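Local atomic coordinates of GEO10716p1 (PDB entry 7BTG), a protein that probably removes phosphate from phosphorylated arginine residues in proteins, as an insect member of the low molecular weight protein tyrosine phosphatase family. Residues R69-S72 with A73-Y77. The protein carries 1 engineered substitution. Numbering follows the deposited sequence.
Sequences RMIS and AQDFY
R69 lays the end of its guanidinium against the carboxylate of D75, six residues on, in a two-pronged salt bridge. NH1 of R69 reaches OD2 of D75 at 2.9 Å, almost in the guanidinium plane and on the syn lone pair of the oxygen. The second prong, NH2 of R69 to OD1 of D75 at 3.1 Å, is less regular: the nitrogen sits above the carboxylate plane, and the two flat groups are turned 46° apart. Extended from CG to NE, the arginine spans the turn.

OD2 of D75 also accepts the backbone N-H of S72, at 2.8 Å and nearly straight (175°), on its anti side. The OG of S72 adds a weak bond to the same oxygen. This is a worked case of how a helix start is held: an acidic residue in the first turn accepts the N-H of the residue three before it, one half of a capping box. Only this half is made: the N-H of D75 turns to the carbonyl O of S72 in a weak bond, rather than to OG. Were D75 an alanine, the S72 N-H would probably lose its acceptor and R69 the carboxylate gripped by NH1 and NH2, leaving its guanidinium with D36.

I71 supplies the apolar side. With CG1 anti to the backbone N (chi1 -165°), I71 brings its CD1 to 3.5 Å from CE2 of F76, the two side chains crossing at about a right angle.

D36 of strand 34-39 is a further carboxylate partner of R69, whose backbone N bonds to N10 in the family's phosphate-binding P-loop. I71 bonds through its backbone to G39 of that strand, I71 and F76 pack on helix 87-99, and R69, I71 and D75 touch L4 of strand 2-7.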
loop_
_atom_site.group_PDB
_atom_site.type_symbol
_atom_site.label_atom_id
_atom_site.label_comp_id
_atom_site.label_asym_id
_atom_site.label_seq_id
_atom_site.Cartn_x
_atom_site.Cartn_y
_atom_site.Cartn_z
ATOM N N ARG A 69 4.297 11.290 -2.520
ATOM C CA ARG A 69 4.719 11.517 -3.894
ATOM C C ARG A 69 3.691 10.919 -4.846
ATOM O O ARG A 69 2.879 10.067 -4.475
ATOM C CB ARG A 69 6.117 10.928 -4.192
ATOM C CG ARG A 69 6.155 9.395 -4.270
ATOM C CD ARG A 69 7.543 8.885 -4.638
ATOM N NE ARG A 69 7.592 7.431 -4.827
ATOM C CZ ARG A 69 7.282 6.816 -5.970
ATOM N NH1 ARG A 69 6.880 7.527 -7.024
ATOM N NH2 ARG A 69 7.367 5.489 -6.066
ATOM N N MET A 70 3.724 11.398 -6.082
ATOM C CA MET A 70 2.865 10.857 -7.115
ATOM C C MET A 70 3.489 9.596 -7.676
ATOM O O MET A 70 4.709 9.453 -7.708
ATOM C CB MET A 70 2.676 11.860 -8.248
ATOM C CG MET A 70 1.993 13.147 -7.863
ATOM S SD MET A 70 0.201 13.101 -8.106
ATOM C CE MET A 70 -0.002 11.750 -9.257
ATOM N N ILE A 71 2.637 8.661 -8.099
ATOM C CA ILE A 71 3.130 7.568 -8.915
ATOM C C ILE A 71 3.570 8.146 -10.253
ATOM O O ILE A 71 2.940 9.065 -10.788
ATOM C CB ILE A 71 2.062 6.471 -9.083
ATOM C CG1 ILE A 71 2.698 5.189 -9.620
ATOM C CG2 ILE A 71 0.946 6.914 -10.022
ATOM C CD1 ILE A 71 1.778 4.006 -9.617
ATOM N N SER A 72 4.692 7.656 -10.766
ATOM C CA SER A 72 5.192 8.040 -12.077
ATOM C C SER A 72 5.092 6.849 -13.017
ATOM O O SER A 72 4.871 5.710 -12.596
ATOM C CB SER A 72 6.649 8.523 -11.987
ATOM O OG SER A 72 7.498 7.472 -11.551
ATOM N N ALA A 73 5.271 7.123 -14.305
ATOM C CA ALA A 73 5.313 6.046 -15.280
ATOM C C ALA A 73 6.412 5.034 -14.950
ATOM O O ALA A 73 6.197 3.819 -15.071
ATOM C CB ALA A 73 5.515 6.631 -16.674
ATOM N N GLN A 74 7.594 5.518 -14.523
ATOM C CA GLN A 74 8.708 4.632 -14.189
ATOM C C GLN A 74 8.304 3.587 -13.170
ATOM O O GLN A 74 8.782 2.445 -13.221
ATOM C CB GLN A 74 9.893 5.432 -13.635
ATOM C CG GLN A 74 10.937 5.824 -14.661
ATOM C CD GLN A 74 11.833 4.669 -15.106
ATOM O OE1 GLN A 74 11.711 3.526 -14.635
ATOM N NE2 GLN A 74 12.748 4.971 -16.024
ATOM N N ASP A 75 7.420 3.957 -12.246
ATOM C CA ASP A 75 6.997 3.028 -11.211
ATOM C C ASP A 75 6.420 1.748 -11.807
ATOM O O ASP A 75 6.666 0.656 -11.292
ATOM C CB ASP A 75 5.986 3.707 -10.295
ATOM C CG ASP A 75 6.629 4.729 -9.404
ATOM O OD1 ASP A 75 7.742 4.451 -8.926
ATOM O OD2 ASP A 75 6.029 5.802 -9.183
ATOM N N PHE A 76 5.681 1.856 -12.907
ATOM C CA PHE A 76 5.022 0.687 -13.473
ATOM C C PHE A 76 6.000 -0.337 -14.040
ATOM O O PHE A 76 5.627 -1.507 -14.205
ATOM C CB PHE A 76 4.041 1.133 -14.553
ATOM C CG PHE A 76 2.805 1.767 -14.003
ATOM C CD1 PHE A 76 1.650 1.022 -13.828
ATOM C CD2 PHE A 76 2.802 3.104 -13.625
ATOM C CE1 PHE A 76 0.509 1.604 -13.311
ATOM C CE2 PHE A 76 1.653 3.690 -13.108
ATOM C CZ PHE A 76 0.512 2.930 -12.945
ATOM N N TYR A 77 7.228 0.072 -14.343
ATOM C CA TYR A 77 8.255 -0.834 -14.833
ATOM C C TYR A 77 9.209 -1.308 -13.746
ATOM O O TYR A 77 9.933 -2.283 -13.967
ATOM C CB TYR A 77 9.075 -0.157 -15.936
ATOM C CG TYR A 77 8.263 0.285 -17.137
ATOM C CD1 TYR A 77 7.834 -0.632 -18.078
ATOM C CD2 TYR A 77 7.941 1.613 -17.330
ATOM C CE1 TYR A 77 7.112 -0.238 -19.171
ATOM C CE2 TYR A 77 7.217 2.018 -18.428
ATOM C CZ TYR A 77 6.813 1.090 -19.342
ATOM O OH TYR A 77 6.091 1.478 -20.430
#